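Local atomic coordinates of RTX-adhesin (PDB entry 5IRB), a protein that binds its Antarctic bacterium to diatoms and ice, this chain being a string of calcium-binding beta-sandwich domains from a giant adhesin. Residues N182-V188 / G200-H206; I134-V140 / K167-V173; N2-I8 / A92-A98; F41-V46 / S56-N60. One frame throughout, in Å; residues are numbered along the deposited sequence.

Contact 1. Residues N182-V188 / G200-H206; sequences NSFQVSV and GTTTSTH. With CA (calcium ion), chain J; CA (calcium ion), chain G.
The carbonyl oxygen of N182 is met by two donors from the opposite strand: the N-H of H206, with N to O 2.8 Å and lying in the carbonyl plane, and the CA-H of T205. H206 then folds its imidazole back across the strand; CG sits between backbone N and carbonyl carbon (chi1 66°), which lays one ring face on N182 CA in a CH-pi contact, 3.7 Å from that atom to the ring centroid. The far nitrogen, NE2, is bonded to L178 O. Next to it the F184 ring brings its edge to the imidazole edge, CE2 to CE1, and carries S204 CB over one face. F184 and S204 also exchange both backbone bonds, as do V186 with T202 and V188 with G200, in the regular ladder of an antiparallel hairpin. This hairpin belongs to the five-stranded sheet of a beta-sandwich, and V186 packs on I114 and V116 of the facing sheet. The other side of the hairpin is smaller and more polar: S187 OG lies 3.1 Å from T201 CG2, S183 OG rests 3.3 Å from T205 CG2, and a water joins Q185 OE1 to T203 OG1, although Q185 is poorly ordered. Two calcium ions flank the ladder's end. S183 O binds one at 2.3 Å together with D181, while T205 O binds the other at 2.4 Å with D123 and several waters.

Contact 2. Residues I134-V140 / K167-V173; sequences ITVSGRV and KTWSVGV
Strands 134-140 and 168-173 run antiparallel at 152°, their paired backbone bonds linking I134 with V173, V136 with V171 and G138 with W169, before V140 N closes the ladder on K167 O at 2.9 Å. The G138-W169 pair is the loosest of these, and W169 N approaches G138 O from above the carbonyl plane. With CG between backbone N and carbonyl carbon (chi1 55°), W169 swings across onto the neighbouring strand and lies flat on its main chain: G138 N stands 3.5 Å above the ring centre, and G138 CA makes a CH-pi contact with the five-membered ring. G138 has no side chain to hold the indole off. V136 runs alongside the indole, pointing the same way, and touches CH2 through CG1 at 4.0 Å; its CG2 meets V173 CG2 at 3.6 Å. Beyond CD1 lies V140 CG1, 3.9 Å away. This is the core-facing side of the three-stranded sheet of a beta-sandwich, where W169 reaches V150 and M152 in the opposing sheet. On the outer side S137 CB and S170 CB approach to 3.6 Å, and S137 OG is bonded to N117. At the ladder's end R139 CG comes to 3.1 Å from K167 O; the guanidinium beyond it lies over K167 CB, though its exact placement is doubtful, while K167 NZ turns to A144 O.

Contact 3. Residues N2-I8 / A92-A98; sequences NQSPLLI and AGQQGTA
The carboxamide of Q94 lies between two parts of segment 2-8. Over one face sits the carbonyl oxygen of N2, 3.1 Å from Q94 CD, and over the other is the L6 methyl CD2, 3.9 Å from Q94 NE2, with the leucine crossing the glutamine chain at about a right angle. At the edge, NE2 gives a nearly straight bond (170°) to S4 O, 2.9 Å away and almost in the amide plane. N90 ND2 donates to OE1, so both ends of the amide are held and its rotation is fixed. One residue on, L6 N donates to Q95 O at 2.6 Å, coming from above the carbonyl plane, and L6 O receives a CA-H contact from G96. A water joins S4 O to Q95 N nearby; further along, where the segments diverge, a second one bridges I8 N and T97 O. I8 CG1 nevertheless still packs on A98 CB at 4.0 Å. The N-terminal segment thus runs in the same direction as the start of strand 95-106, with L6 packed on V88 and I8 on V86 and V88 of strand 81-89 and L7 tied through its backbone to D39, just after strand 29-38.

Contact 4. Residues F41-V46 / S56-N60; sequences FSSGVV and STNVN
V59 directs its CB toward segment 41-46, and its two methyls then part to meet different residues. CG1 comes down on the G44 carbonyl, 3.3 Å from G44 O, and more loosely approaches V46 CG2 at 4.3 Å. CG2 instead meets the edge of the F41 ring in its plane, 3.3 Å from CE1 and 3.7 Å from CZ. The valine torsion is eclipsed, CG1 lying almost over the backbone N (chi1 -2°), a strained rotation that accompanies this tight fit between a glycine and an aromatic edge. The two segments belong to the hairpin of strands 43-50 and 53-58, the latter an outermost strand of the five-stranded sheet in this domain. V46 and T57 form its regular hydrogen-bonded pair, V46 N to T57 O measuring 3.0 Å, and T57 CG2 packs near V46 CB, while T57 OG1 is bonded to S66 O. Toward V59 the ladder weakens: V59 N reaches G44 O at 3.2 Å, above the carbonyl plane and with a bent angle of 140°. There waters step in, one joining G44 N to V59 O and another G44 O to N58 OD1. Beyond them, S42 and S43 both face T89 in a classic beta bulge.

In the fold
The four contacts fall in two domains of one elongated string, a middle one and the N-terminal one. Contacts 1 and 2 lie near the middle, their centres 12 Å apart, in the two facing sheets of one sandwich: V188 CG2 touches V140 CG1 at 3.8 Å, and V186 CG1 lies 4.0 Å from W169 CZ2. Contacts 3 and 4, with centres 14 Å apart, both reach the same sheet of the N-terminal domain without touching, and centres of contacts 1 and 3 are 68 Å apart. Calcium is bound directly in contact 1 by S183 and T205; in contact 2 the I134 side chain comes within about 7 Å of a calcium ion.

Contact 1. Residues N182-V188 / G200-H206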
loop_
_atom_site.group_PDB
_atom_site.type_symbol
_atom_site.label_atom_id
_atom_site.label_comp_id
_atom_site.label_asym_id
_atom_site.label_seq_id
_atom_site.Cartn_x
_atom_site.Cartn_y
_atom_site.Cartn_z
ATOM N N ASN A 182 11.421 -7.959 3.820
ATOM C CA ASN A 182 11.594 -6.946 2.780
ATOM C C ASN A 182 10.531 -6.968 1.689
ATOM O O ASN A 182 10.554 -6.144 0.773
ATOM C CB ASN A 182 12.987 -7.051 2.153
ATOM C CG ASN A 182 13.236 -8.375 1.453
ATOM O OD1 ASN A 182 12.325 -9.168 1.227
ATOM N ND2 ASN A 182 14.499 -8.619 1.109
ATOM N N SER A 183 9.576 -7.883 1.819
ATOM C CA SER A 183 8.454 -7.945 0.901
ATOM C C SER A 183 7.179 -8.373 1.638
ATOM O O SER A 183 7.111 -9.454 2.219
ATOM C CB SER A 183 8.748 -8.898 -0.252
ATOM O OG SER A 183 7.667 -8.879 -1.169
ATOM N N PHE A 184 6.160 -7.532 1.581
ATOM C CA PHE A 184 4.882 -7.857 2.221
ATOM C C PHE A 184 3.647 -7.306 1.504
ATOM O O PHE A 184 3.730 -6.333 0.759
ATOM C CB PHE A 184 4.918 -7.367 3.668
ATOM C CG PHE A 184 5.231 -5.912 3.798
ATOM C CD1 PHE A 184 4.234 -4.960 3.665
ATOM C CD2 PHE A 184 6.538 -5.498 4.038
ATOM C CE1 PHE A 184 4.525 -3.617 3.775
ATOM C CE2 PHE A 184 6.840 -4.147 4.154
ATOM C CZ PHE A 184 5.821 -3.207 4.016
ATOM N N GLN A 185 2.503 -7.954 1.717
ATOM C CA GLN A 185 1.228 -7.445 1.239
ATOM C C GLN A 185 0.586 -6.392 2.130
ATOM O O GLN A 185 0.699 -6.447 3.360
ATOM C CB GLN A 185 0.233 -8.572 1.030
ATOM C CG GLN A 185 0.514 -9.374 -0.204
ATOM C CD GLN A 185 -0.754 -9.645 -0.991
ATOM O OE1 GLN A 185 -0.752 -9.586 -2.222
ATOM N NE2 GLN A 185 -1.854 -9.918 -0.286
ATOM N N VAL A 186 0.030 -5.377 1.472
ATOM C CA VAL A 186 -0.793 -4.349 2.096
ATOM C C VAL A 186 -2.195 -4.387 1.488
ATOM O O VAL A 186 -2.329 -4.437 0.267
ATOM C CB VAL A 186 -0.185 -2.958 1.898
ATOM C CG1 VAL A 186 -1.001 -1.914 2.606
ATOM C CG2 VAL A 186 1.244 -2.946 2.465
ATOM N N SER A 187 -3.232 -4.367 2.326
ATOM C CA SER A 187 -4.608 -4.426 1.819
ATOM C C SER A 187 -5.491 -3.324 2.331
ATOM O O SER A 187 -5.288 -2.814 3.442
ATOM C CB SER A 187 -5.273 -5.740 2.204
ATOM O OG SER A 187 -4.571 -6.837 1.677
ATOM N N VAL A 188 -6.542 -3.052 1.562
ATOM C CA VAL A 188 -7.568 -2.120 1.965
ATOM C C VAL A 188 -8.868 -2.894 1.840
ATOM O O VAL A 188 -9.123 -3.550 0.836
ATOM C CB VAL A 188 -7.606 -0.808 1.108
ATOM C CG1 VAL A 188 -7.780 -1.076 -0.395
ATOM C CG2 VAL A 188 -8.726 0.092 1.599
ATOM N N GLY A 200 -8.762 -4.476 -1.881
ATOM C CA GLY A 200 -7.675 -4.249 -2.818
ATOM C C GLY A 200 -6.368 -4.569 -2.119
ATOM O O GLY A 200 -6.262 -4.407 -0.907
ATOM N N THR A 201 -5.384 -5.044 -2.868
ATOM C CA THR A 201 -4.080 -5.373 -2.290
ATOM C C THR A 201 -2.954 -4.980 -3.234
ATOM O O THR A 201 -3.159 -4.860 -4.451
ATOM C CB THR A 201 -3.911 -6.876 -2.026
ATOM O OG1 THR A 201 -3.718 -7.536 -3.287
ATOM C CG2 THR A 201 -5.115 -7.480 -1.308
ATOM N N THR A 202 -1.758 -4.858 -2.676
ATOM C CA THR A 202 -0.562 -4.556 -3.449
ATOM C C THR A 202 0.589 -5.100 -2.664
ATOM O O THR A 202 0.480 -5.332 -1.449
ATOM C CB THR A 202 -0.322 -3.042 -3.674
ATOM O OG1 THR A 202 0.678 -2.855 -4.677
ATOM C CG2 THR A 202 0.132 -2.357 -2.402
ATOM N N THR A 203 1.694 -5.328 -3.356
ATOM C CA THR A 203 2.869 -5.845 -2.694
ATOM C C THR A 203 3.935 -4.757 -2.588
ATOM O O THR A 203 4.330 -4.162 -3.586
ATOM C CB THR A 203 3.396 -7.069 -3.426
ATOM O OG1 THR A 203 2.425 -8.123 -3.293
ATOM C CG2 THR A 203 4.730 -7.493 -2.830
ATOM N N SER A 204 4.384 -4.493 -1.368
ATOM C CA SER A 204 5.466 -3.556 -1.140
ATOM C C SER A 204 6.777 -4.318 -0.971
ATOM O O SER A 204 6.873 -5.269 -0.185
ATOM C CB SER A 204 5.185 -2.697 0.092
ATOM O OG SER A 204 6.208 -1.725 0.289
ATOM N N THR A 205 7.793 -3.900 -1.708
ATOM C CA THR A 205 9.093 -4.503 -1.533
ATOM C C THR A 205 10.098 -3.391 -1.269
ATOM O O THR A 205 9.940 -2.259 -1.756
ATOM C CB THR A 205 9.527 -5.292 -2.758
ATOM O OG1 THR A 205 9.745 -4.391 -3.850
ATOM C CG2 THR A 205 8.469 -6.343 -3.130
ATOM N N HIS A 206 11.139 -3.730 -0.523
ATOM C CA HIS A 206 12.245 -2.819 -0.280
ATOM C C HIS A 206 13.514 -3.643 -0.091
ATOM O O HIS A 206 13.456 -4.874 -0.083
ATOM C CB HIS A 206 11.957 -1.926 0.929
ATOM C CG HIS A 206 11.870 -2.685 2.243
ATOM N ND1 HIS A 206 10.650 -3.179 2.709
ATOM C CD2 HIS A 206 12.782 -2.996 3.129
ATOM C CE1 HIS A 206 10.868 -3.779 3.852
ATOM N NE2 HIS A 206 12.170 -3.702 4.163
HETATM CA CA CA J . 7.711 -11.323 3.465
HETATM CA CA CA G . 9.393 -0.043 -2.524
HETATM O O HOH W 1 9.650 -10.922 2.149
HETATM O O HOH W 2 -0.244 -7.980 -4.325
HETATM O O HOH W 3 7.198 0.525 -0.801
HETATM O O HOH W 4 10.345 -1.649 -4.341
HETATM O O HOH W 5 7.511 -1.540 -3.776
HETATM O O HOH W 6 8.848 1.925 -3.642
#

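Contact 2. Residues I134-V140 / K167-V173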
loop_
_atom_site.group_PDB
_atom_site.type_symbol
_atom_site.label_atom_id
_atom_site.label_comp_id
_atom_site.label_asym_id
_atom_site.label_seq_id
_atom_site.Cartn_x
_atom_site.Cartn_y
_atom_site.Cartn_z
ATOM N N ILE A 134 9.714 3.637 11.374
ATOM C CA ILE A 134 9.645 4.053 9.980
ATOM C C ILE A 134 8.173 4.161 9.519
ATOM O O ILE A 134 7.385 3.249 9.748
ATOM C CB ILE A 134 10.382 3.065 9.072
ATOM C CG1 ILE A 134 11.883 3.048 9.380
ATOM C CG2 ILE A 134 10.179 3.400 7.620
ATOM C CD1 ILE A 134 12.569 1.842 8.774
ATOM N N THR A 135 7.826 5.288 8.902
ATOM C CA THR A 135 6.489 5.506 8.354
ATOM C C THR A 135 6.235 4.696 7.087
ATOM O O THR A 135 6.977 4.812 6.097
ATOM C CB THR A 135 6.249 6.976 7.981
ATOM O OG1 THR A 135 6.400 7.808 9.128
ATOM C CG2 THR A 135 4.810 7.146 7.404
ATOM N N VAL A 136 5.184 3.883 7.102
ATOM C CA VAL A 136 4.744 3.240 5.875
ATOM C C VAL A 136 3.474 3.941 5.444
ATOM O O VAL A 136 2.525 4.048 6.220
ATOM C CB VAL A 136 4.492 1.735 6.066
ATOM C CG1 VAL A 136 4.012 1.108 4.756
ATOM C CG2 VAL A 136 5.780 1.049 6.535
ATOM N N SER A 137 3.455 4.438 4.210
ATOM C CA SER A 137 2.330 5.249 3.757
ATOM C C SER A 137 1.971 4.918 2.313
ATOM O O SER A 137 2.706 4.221 1.608
ATOM C CB SER A 137 2.644 6.746 3.917
ATOM O OG SER A 137 3.641 7.178 2.982
ATOM N N GLY A 138 0.833 5.433 1.877
ATOM C CA GLY A 138 0.344 5.138 0.547
ATOM C C GLY A 138 -0.962 5.853 0.327
ATOM O O GLY A 138 -1.297 6.778 1.065
ATOM N N ARG A 139 -1.690 5.440 -0.708
ATOM C CA ARG A 139 -2.998 6.009 -0.980
ATOM C C ARG A 139 -3.903 4.860 -1.414
ATOM O O ARG A 139 -3.413 3.799 -1.762
ATOM C CB ARG A 139 -2.892 7.105 -2.045
ATOM C CG ARG A 139 -4.096 8.058 -2.107
ATOM C CD ARG A 139 -4.077 8.844 -3.409
ATOM N NE ARG A 139 -5.229 9.734 -3.578
ATOM C CZ ARG A 139 -6.456 9.338 -3.939
ATOM N NH1 ARG A 139 -6.706 8.045 -4.135
ATOM N NH2 ARG A 139 -7.448 10.231 -4.090
ATOM N N VAL A 140 -5.215 5.058 -1.389
ATOM C CA VAL A 140 -6.132 4.059 -1.951
ATOM C C VAL A 140 -6.877 4.700 -3.122
ATOM O O VAL A 140 -6.895 5.930 -3.258
ATOM C CB VAL A 140 -7.114 3.502 -0.898
ATOM C CG1 VAL A 140 -6.360 2.755 0.203
ATOM C CG2 VAL A 140 -7.935 4.607 -0.290
ATOM N N LYS A 167 -7.880 10.139 1.266
ATOM C CA LYS A 167 -7.578 8.797 0.745
ATOM C C LYS A 167 -6.109 8.372 0.874
ATOM O O LYS A 167 -5.732 7.294 0.421
ATOM C CB LYS A 167 -8.028 8.634 -0.716
ATOM C CG LYS A 167 -9.565 8.784 -0.934
ATOM C CD LYS A 167 -9.966 7.917 -2.125
ATOM C CE LYS A 167 -11.445 7.896 -2.368
ATOM N NZ LYS A 167 -11.735 7.105 -3.594
ATOM N N THR A 168 -5.286 9.188 1.521
ATOM C CA THR A 168 -3.983 8.702 1.943
ATOM C C THR A 168 -4.104 7.955 3.263
ATOM O O THR A 168 -5.180 7.924 3.885
ATOM C CB THR A 168 -2.959 9.836 2.098
ATOM O OG1 THR A 168 -3.358 10.692 3.170
ATOM C CG2 THR A 168 -2.851 10.635 0.792
ATOM N N TRP A 169 -3.019 7.277 3.634
ATOM C CA TRP A 169 -2.960 6.541 4.883
ATOM C C TRP A 169 -1.495 6.457 5.281
ATOM O O TRP A 169 -0.632 6.476 4.417
ATOM C CB TRP A 169 -3.571 5.142 4.764
ATOM C CG TRP A 169 -2.992 4.290 3.691
ATOM C CD1 TRP A 169 -3.461 4.134 2.404
ATOM C CD2 TRP A 169 -1.812 3.502 3.780
ATOM N NE1 TRP A 169 -2.651 3.271 1.698
ATOM C CE2 TRP A 169 -1.602 2.875 2.527
ATOM C CE3 TRP A 169 -0.879 3.253 4.807
ATOM C CZ2 TRP A 169 -0.525 2.026 2.261
ATOM C CZ3 TRP A 169 0.203 2.404 4.550
ATOM C CH2 TRP A 169 0.367 1.802 3.296
ATOM N N SER A 170 -1.211 6.350 6.571
ATOM C CA SER A 170 0.153 6.036 6.979
ATOM C C SER A 170 0.128 5.377 8.329
ATOM O O SER A 170 -0.807 5.566 9.105
ATOM C CB SER A 170 1.024 7.294 7.029
ATOM O OG SER A 170 0.556 8.177 8.030
ATOM N N VAL A 171 1.168 4.607 8.616
ATOM C CA VAL A 171 1.266 3.949 9.907
ATOM C C VAL A 171 2.748 3.737 10.258
ATOM O O VAL A 171 3.577 3.443 9.381
ATOM C CB VAL A 171 0.488 2.612 9.904
ATOM C CG1 VAL A 171 1.076 1.635 8.919
ATOM C CG2 VAL A 171 0.434 2.012 11.293
ATOM N N GLY A 172 3.073 3.941 11.527
ATOM C CA GLY A 172 4.427 3.758 12.024
ATOM C C GLY A 172 4.740 2.284 12.189
ATOM O O GLY A 172 3.991 1.547 12.819
ATOM N N VAL A 173 5.835 1.841 11.596
ATOM C CA VAL A 173 6.224 0.434 11.654
ATOM C C VAL A 173 7.627 0.367 12.276
ATOM O O VAL A 173 8.430 1.262 12.072
ATOM C CB VAL A 173 6.206 -0.193 10.246
ATOM C CG1 VAL A 173 6.933 -1.544 10.201
ATOM C CG2 VAL A 173 4.743 -0.299 9.728
#

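Contact 3. Residues N2-I8 / A92-A98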
loop_
_atom_site.group_PDB
_atom_site.type_symbol
_atom_site.label_atom_id
_atom_site.label_comp_id
_atom_site.label_asym_id
_atom_site.label_seq_id
_atom_site.Cartn_x
_atom_site.Cartn_y
_atom_site.Cartn_z
ATOM N N ASN A 2 -71.390 -4.276 -17.091
ATOM C CA ASN A 2 -71.347 -5.696 -16.747
ATOM C C ASN A 2 -70.794 -6.547 -17.899
ATOM O O ASN A 2 -70.465 -7.721 -17.713
ATOM C CB ASN A 2 -72.722 -6.187 -16.330
ATOM C CG ASN A 2 -73.060 -5.794 -14.906
ATOM O OD1 ASN A 2 -73.595 -4.706 -14.653
ATOM N ND2 ASN A 2 -72.727 -6.672 -13.957
ATOM N N GLN A 3 -70.734 -5.971 -19.095
ATOM C CA GLN A 3 -70.203 -6.699 -20.245
ATOM C C GLN A 3 -68.868 -6.142 -20.730
ATOM O O GLN A 3 -68.196 -6.776 -21.532
ATOM C CB GLN A 3 -71.173 -6.670 -21.427
ATOM C CG GLN A 3 -72.549 -7.255 -21.180
ATOM C CD GLN A 3 -72.495 -8.686 -20.692
ATOM O OE1 GLN A 3 -71.697 -9.490 -21.176
ATOM N NE2 GLN A 3 -73.375 -9.025 -19.761
ATOM N N SER A 4 -68.506 -4.957 -20.247
ATOM C CA SER A 4 -67.278 -4.251 -20.656
ATOM C C SER A 4 -65.974 -4.884 -20.212
ATOM O O SER A 4 -65.960 -5.672 -19.272
ATOM C CB SER A 4 -67.307 -2.797 -20.171
ATOM O OG SER A 4 -67.459 -2.720 -18.772
ATOM N N PRO A 5 -64.882 -4.621 -20.963
ATOM C CA PRO A 5 -63.570 -5.074 -20.478
ATOM C C PRO A 5 -63.291 -4.378 -19.157
ATOM O O PRO A 5 -63.662 -3.222 -19.013
ATOM C CB PRO A 5 -62.579 -4.604 -21.552
ATOM C CG PRO A 5 -63.345 -3.751 -22.501
ATOM C CD PRO A 5 -64.821 -3.935 -22.263
ATOM N N LEU A 6 -62.607 -5.012 -18.222
ATOM C CA LEU A 6 -62.231 -4.276 -17.020
ATOM C C LEU A 6 -61.015 -3.391 -17.265
ATOM O O LEU A 6 -60.078 -3.810 -17.939
ATOM C CB LEU A 6 -61.971 -5.238 -15.861
ATOM C CG LEU A 6 -63.162 -6.111 -15.483
ATOM C CD1 LEU A 6 -62.753 -7.276 -14.605
ATOM C CD2 LEU A 6 -64.245 -5.260 -14.833
ATOM N N LEU A 7 -61.065 -2.156 -16.774
ATOM C CA LEU A 7 -59.937 -1.233 -16.904
ATOM C C LEU A 7 -59.094 -1.253 -15.608
ATOM O O LEU A 7 -59.549 -0.812 -14.548
ATOM C CB LEU A 7 -60.427 0.173 -17.246
ATOM C CG LEU A 7 -61.293 0.125 -18.528
ATOM C CD1 LEU A 7 -61.798 1.497 -18.961
ATOM C CD2 LEU A 7 -60.588 -0.595 -19.706
ATOM N N ILE A 8 -57.893 -1.817 -15.695
ATOM C CA ILE A 8 -56.970 -1.879 -14.551
ATOM C C ILE A 8 -55.571 -1.327 -14.822
ATOM O O ILE A 8 -55.160 -1.147 -15.966
ATOM C CB ILE A 8 -56.810 -3.325 -14.064
ATOM C CG1 ILE A 8 -56.467 -4.214 -15.261
ATOM C CG2 ILE A 8 -58.096 -3.814 -13.408
ATOM C CD1 ILE A 8 -56.036 -5.592 -14.891
ATOM N N ALA A 92 -68.953 -11.307 -12.090
ATOM C CA ALA A 92 -69.725 -11.525 -13.321
ATOM C C ALA A 92 -68.966 -12.187 -14.475
ATOM O O ALA A 92 -69.560 -12.467 -15.519
ATOM C CB ALA A 92 -70.292 -10.202 -13.804
ATOM N N GLY A 93 -67.667 -12.439 -14.303
ATOM C CA GLY A 93 -66.880 -13.068 -15.356
ATOM C C GLY A 93 -66.327 -12.080 -16.380
ATOM O O GLY A 93 -65.785 -12.479 -17.415
ATOM N N GLN A 94 -66.449 -10.788 -16.095
ATOM C CA GLN A 94 -65.705 -9.788 -16.849
ATOM C C GLN A 94 -64.233 -9.959 -16.575
ATOM O O GLN A 94 -63.864 -10.334 -15.468
ATOM C CB GLN A 94 -66.103 -8.366 -16.481
ATOM C CG GLN A 94 -67.479 -7.960 -16.921
ATOM C CD GLN A 94 -67.909 -6.697 -16.240
ATOM O OE1 GLN A 94 -68.481 -6.732 -15.154
ATOM N NE2 GLN A 94 -67.599 -5.557 -16.856
ATOM N N GLN A 95 -63.406 -9.725 -17.591
ATOM C CA GLN A 95 -61.963 -9.664 -17.415
ATOM C C GLN A 95 -61.328 -8.349 -17.864
ATOM O O GLN A 95 -61.950 -7.548 -18.580
ATOM C CB GLN A 95 -61.306 -10.817 -18.141
ATOM C CG GLN A 95 -61.845 -12.139 -17.721
ATOM C CD GLN A 95 -61.003 -13.269 -18.219
ATOM O OE1 GLN A 95 -60.336 -13.160 -19.249
ATOM N NE2 GLN A 95 -61.013 -14.370 -17.489
ATOM N N GLY A 96 -60.078 -8.143 -17.432
ATOM C CA GLY A 96 -59.289 -6.989 -17.824
ATOM C C GLY A 96 -57.812 -7.369 -17.818
ATOM O O GLY A 96 -57.405 -8.236 -17.051
ATOM N N THR A 97 -57.026 -6.757 -18.699
ATOM C CA THR A 97 -55.593 -6.981 -18.763
ATOM C C THR A 97 -54.838 -5.666 -18.635
ATOM O O THR A 97 -55.347 -4.614 -19.009
ATOM C CB THR A 97 -55.187 -7.662 -20.078
ATOM O OG1 THR A 97 -55.642 -6.856 -21.178
ATOM C CG2 THR A 97 -55.828 -9.034 -20.194
ATOM N N ALA A 98 -53.621 -5.725 -18.096
ATOM C CA ALA A 98 -52.709 -4.578 -18.177
ATOM C C ALA A 98 -51.250 -5.033 -18.230
ATOM O O ALA A 98 -50.968 -6.199 -17.968
ATOM C CB ALA A 98 -52.925 -3.640 -16.999
HETATM O O HOH W 7 -64.907 -8.361 -19.606
HETATM O O HOH W 8 -56.705 -2.470 -18.550
#

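Contact 4. Residues F41-V46 / S56-N60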
loop_
_atom_site.group_PDB
_atom_site.type_symbol
_atom_site.label_atom_id
_atom_site.label_comp_id
_atom_site.label_asym_id
_atom_site.label_seq_id
_atom_site.Cartn_x
_atom_site.Cartn_y
_atom_site.Cartn_z
ATOM N N PHE A 41 -62.268 -6.410 -8.851
ATOM C CA PHE A 41 -62.122 -7.748 -9.411
ATOM C C PHE A 41 -62.031 -8.761 -8.265
ATOM O O PHE A 41 -61.789 -8.374 -7.119
ATOM C CB PHE A 41 -60.921 -7.808 -10.370
ATOM C CG PHE A 41 -59.601 -7.422 -9.748
ATOM C CD1 PHE A 41 -58.852 -8.349 -9.050
ATOM C CD2 PHE A 41 -59.127 -6.121 -9.844
ATOM C CE1 PHE A 41 -57.612 -7.990 -8.487
ATOM C CE2 PHE A 41 -57.905 -5.754 -9.273
ATOM C CZ PHE A 41 -57.151 -6.697 -8.586
ATOM N N SER A 42 -62.266 -10.041 -8.549
ATOM C CA SER A 42 -62.264 -11.037 -7.483
ATOM C C SER A 42 -61.080 -12.005 -7.531
ATOM O O SER A 42 -60.845 -12.741 -6.569
ATOM C CB SER A 42 -63.593 -11.819 -7.500
ATOM O OG SER A 42 -63.846 -12.403 -8.769
ATOM N N SER A 43 -60.329 -12.003 -8.634
ATOM C CA SER A 43 -59.051 -12.701 -8.681
ATOM C C SER A 43 -58.242 -12.179 -9.852
ATOM O O SER A 43 -58.770 -11.490 -10.733
ATOM C CB SER A 43 -59.225 -14.219 -8.806
ATOM O OG SER A 43 -59.843 -14.566 -10.032
ATOM N N GLY A 44 -56.961 -12.518 -9.864
ATOM C CA GLY A 44 -56.093 -12.141 -10.961
ATOM C C GLY A 44 -54.792 -12.925 -10.971
ATOM O O GLY A 44 -54.417 -13.533 -9.963
ATOM N N VAL A 45 -54.133 -12.922 -12.128
ATOM C CA VAL A 45 -52.852 -13.594 -12.326
ATOM C C VAL A 45 -51.829 -12.607 -12.856
ATOM O O VAL A 45 -51.969 -12.101 -13.972
ATOM C CB VAL A 45 -52.948 -14.775 -13.314
ATOM C CG1 VAL A 45 -51.575 -15.459 -13.493
ATOM C CG2 VAL A 45 -54.044 -15.770 -12.888
ATOM N N VAL A 46 -50.809 -12.330 -12.043
ATOM C CA VAL A 46 -49.647 -11.547 -12.469
ATOM C C VAL A 46 -48.545 -12.426 -13.059
ATOM O O VAL A 46 -48.115 -13.407 -12.450
ATOM C CB VAL A 46 -49.055 -10.731 -11.308
ATOM C CG1 VAL A 46 -47.746 -10.052 -11.731
ATOM C CG2 VAL A 46 -50.064 -9.709 -10.818
ATOM N N SER A 56 -44.955 -16.292 -11.856
ATOM C CA SER A 56 -46.393 -16.062 -11.745
ATOM C C SER A 56 -46.873 -16.073 -10.314
ATOM O O SER A 56 -46.336 -16.768 -9.470
ATOM C CB SER A 56 -47.170 -17.139 -12.513
ATOM O OG SER A 56 -47.176 -16.850 -13.900
ATOM N N THR A 57 -47.917 -15.311 -10.050
ATOM C CA THR A 57 -48.536 -15.353 -8.737
ATOM C C THR A 57 -49.981 -14.871 -8.785
ATOM O O THR A 57 -50.418 -14.347 -9.805
ATOM C CB THR A 57 -47.758 -14.502 -7.724
ATOM O OG1 THR A 57 -48.209 -14.828 -6.407
ATOM C CG2 THR A 57 -47.986 -13.023 -7.974
ATOM N N ASN A 58 -50.679 -15.001 -7.657
ATOM C CA ASN A 58 -52.044 -14.506 -7.501
ATOM C C ASN A 58 -52.049 -13.070 -7.060
ATOM O O ASN A 58 -51.013 -12.566 -6.617
ATOM C CB ASN A 58 -52.786 -15.301 -6.427
ATOM C CG ASN A 58 -53.354 -16.574 -6.946
ATOM O OD1 ASN A 58 -53.608 -16.691 -8.140
ATOM N ND2 ASN A 58 -53.560 -17.552 -6.063
ATOM N N VAL A 59 -53.191 -12.394 -7.203
ATOM C CA VAL A 59 -53.324 -11.101 -6.555
ATOM C C VAL A 59 -54.251 -11.253 -5.345
ATOM O O VAL A 59 -55.303 -11.907 -5.394
ATOM C CB VAL A 59 -53.756 -9.967 -7.513
ATOM C CG1 VAL A 59 -53.884 -10.459 -8.921
ATOM C CG2 VAL A 59 -54.952 -9.245 -6.995
ATOM N N ASN A 60 -53.815 -10.661 -4.247
ATOM C CA ASN A 60 -54.492 -10.744 -2.971
ATOM C C ASN A 60 -55.800 -9.972 -3.021
ATOM O O ASN A 60 -56.026 -9.177 -3.949
ATOM C CB ASN A 60 -53.588 -10.188 -1.875
ATOM C CG ASN A 60 -52.262 -10.925 -1.782
ATOM O OD1 ASN A 60 -52.204 -12.146 -1.921
ATOM N ND2 ASN A 60 -51.185 -10.178 -1.565
HETATM O O HOH W 9 -58.367 -12.184 -4.554
HETATM O O HOH W 10 -55.896 -16.084 -9.651
HETATM O O HOH W 11 -56.341 -13.717 -7.099
#